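Local coordinates for putative ABC-transporter ATP-binding protein (Alicyclobacillus acidocaldarius, PDB 1Z47) that probably binds and hydrolyses ATP as the nucleotide-binding subunit of a putative sulfate ABC importer, at residues H300-V304 against C315-K320. Residues are numbered along the deposited sequence; the frame is centred on the assembly and turned at random.
Sequences HAQVV and CWIRTK
Ile317 and Val303 face each other as a non-hydrogen-bonded pair in the antiparallel beta hairpin of strands 301-308 and 312-319, two inner strands, the middle one and its neighbour, of a five-stranded antiparallel sheet in the C-terminal part of the chain. The register follows from the flanking bonds: Gln302 and Arg318 form a hydrogen-bonded pair, the straighter bond running from Arg318 N to Gln302 O (2.9 Å, 170° at the hydrogen). A further hydrogen bond joins Val304 N to Trp316 O at 2.8 Å. Followed outward, Ile317 CB lies 3.8 Å from Ala301 CB. There the chain forks: CG2 crosses to Val303 CG2 at 3.7 Å, whereas CG1, set between backbone N and carbonyl carbon (chi1 59°), carries the extended branch along Ala301, leaving CD1 3.8 Å from Ala301 CB. Met345 and Trp325, from nearby strands, also pack on Ile317. Both Val303 methyls, CG1 and CG2, lie 4.0 Å from Cys315 SG, on the same side of the sulfur, and Trp337 touches both residues. With both methyls gone, an alanine here is likely to leave a gap beside Ile317 CG2 and the Cys315 sulfur less firmly packed. On the other face, beside Gln302, the Arg318 guanidinium meets Val304 obliquely, with Arg318 NH1 4.1 Å from Val304 CG2.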
loop_
_atom_site.group_PDB
_atom_site.type_symbol
_atom_site.label_atom_id
_atom_site.label_comp_id
_atom_site.label_asym_id
_atom_site.label_seq_id
_atom_site.Cartn_x
_atom_site.Cartn_y
_atom_site.Cartn_z
ATOM N N HIS B 300 -0.529 7.589 31.508
ATOM C CA HIS B 300 -0.457 6.197 31.040
ATOM C C HIS B 300 0.708 6.009 30.083
ATOM O O HIS B 300 1.382 4.974 30.097
ATOM C CB HIS B 300 -1.732 5.807 30.300
ATOM C CG HIS B 300 -2.941 5.717 31.171
ATOM N ND1 HIS B 300 -4.222 5.706 30.661
ATOM C CD2 HIS B 300 -3.068 5.591 32.512
ATOM C CE1 HIS B 300 -5.086 5.576 31.652
ATOM N NE2 HIS B 300 -4.411 5.503 32.785
ATOM N N ALA B 301 0.942 7.015 29.245
ATOM C CA ALA B 301 2.011 6.927 28.276
ATOM C C ALA B 301 2.684 8.248 27.973
ATOM O O ALA B 301 2.268 9.306 28.429
ATOM C CB ALA B 301 1.478 6.311 26.992
ATOM N N GLN B 302 3.754 8.164 27.201
ATOM C CA GLN B 302 4.501 9.336 26.803
ATOM C C GLN B 302 4.587 9.243 25.284
ATOM O O GLN B 302 4.850 8.175 24.728
ATOM C CB GLN B 302 5.890 9.318 27.442
ATOM C CG GLN B 302 6.678 10.587 27.229
ATOM C CD GLN B 302 7.955 10.617 28.043
ATOM O OE1 GLN B 302 8.798 9.724 27.935
ATOM N NE2 GLN B 302 8.108 11.653 28.860
ATOM N N VAL B 303 4.352 10.361 24.617
ATOM C CA VAL B 303 4.372 10.389 23.165
ATOM C C VAL B 303 5.758 10.246 22.580
ATOM O O VAL B 303 6.675 10.976 22.940
ATOM C CB VAL B 303 3.745 11.691 22.651
ATOM C CG1 VAL B 303 4.001 11.844 21.149
ATOM C CG2 VAL B 303 2.253 11.696 22.968
ATOM N N VAL B 304 5.916 9.280 21.686
ATOM C CA VAL B 304 7.192 9.087 21.036
ATOM C C VAL B 304 7.148 10.086 19.886
ATOM O O VAL B 304 8.047 10.904 19.727
ATOM C CB VAL B 304 7.341 7.652 20.494
ATOM C CG1 VAL B 304 8.698 7.481 19.842
ATOM C CG2 VAL B 304 7.173 6.652 21.630
ATOM N N CYS B 315 -0.322 8.772 15.989
ATOM C CA CYS B 315 0.444 9.067 17.181
ATOM C C CYS B 315 0.934 7.796 17.884
ATOM O O CYS B 315 0.139 6.936 18.260
ATOM C CB CYS B 315 -0.409 9.905 18.136
ATOM S SG CYS B 315 0.519 10.540 19.559
ATOM N N TRP B 316 2.249 7.676 18.032
ATOM C CA TRP B 316 2.834 6.538 18.730
ATOM C C TRP B 316 3.179 6.954 20.166
ATOM O O TRP B 316 3.824 7.985 20.387
ATOM C CB TRP B 316 4.095 6.054 18.008
ATOM C CG TRP B 316 3.770 5.335 16.713
ATOM C CD1 TRP B 316 3.469 4.006 16.557
ATOM C CD2 TRP B 316 3.621 5.934 15.419
ATOM N NE1 TRP B 316 3.135 3.744 15.244
ATOM C CE2 TRP B 316 3.220 4.911 14.525
ATOM C CE3 TRP B 316 3.777 7.240 14.929
ATOM C CZ2 TRP B 316 2.977 5.154 13.164
ATOM C CZ3 TRP B 316 3.534 7.484 13.573
ATOM C CH2 TRP B 316 3.136 6.439 12.710
ATOM N N ILE B 317 2.731 6.152 21.125
ATOM C CA ILE B 317 2.989 6.404 22.551
ATOM C C ILE B 317 3.527 5.150 23.262
ATOM O O ILE B 317 3.200 4.016 22.889
ATOM C CB ILE B 317 1.705 6.853 23.268
ATOM C CG1 ILE B 317 0.638 5.772 23.123
ATOM C CG2 ILE B 317 1.224 8.195 22.682
ATOM C CD1 ILE B 317 -0.652 6.037 23.866
ATOM N N ARG B 318 4.357 5.368 24.282
ATOM C CA ARG B 318 4.954 4.274 25.060
ATOM C C ARG B 318 4.411 4.301 26.473
ATOM O O ARG B 318 4.578 5.290 27.186
ATOM C CB ARG B 318 6.467 4.428 25.138
ATOM C CG ARG B 318 7.172 3.314 25.925
ATOM C CD ARG B 318 8.613 3.706 26.211
ATOM N NE ARG B 318 9.230 4.280 25.020
ATOM C CZ ARG B 318 9.611 3.572 23.959
ATOM N NH1 ARG B 318 10.151 4.180 22.909
ATOM N NH2 ARG B 318 9.477 2.250 23.961
ATOM N N THR B 319 3.756 3.222 26.868
ATOM C CA THR B 319 3.200 3.116 28.210
ATOM C C THR B 319 4.306 2.949 29.238
ATOM O O THR B 319 5.480 2.782 28.898
ATOM C CB THR B 319 2.297 1.904 28.338
ATOM O OG1 THR B 319 3.083 0.708 28.218
ATOM C CG2 THR B 319 1.266 1.927 27.271
ATOM N N LYS B 320 3.914 2.988 30.503
ATOM C CA LYS B 320 4.845 2.816 31.614
ATOM C C LYS B 320 5.525 1.446 31.500
ATOM O O LYS B 320 6.727 1.315 31.737
ATOM C CB LYS B 320 4.078 2.912 32.938
ATOM C CG LYS B 320 3.051 1.791 33.144
ATOM C CD LYS B 320 1.986 1.791 32.050
ATOM C CE LYS B 320 1.196 0.495 32.031
ATOM N NZ LYS B 320 0.050 0.596 31.087
#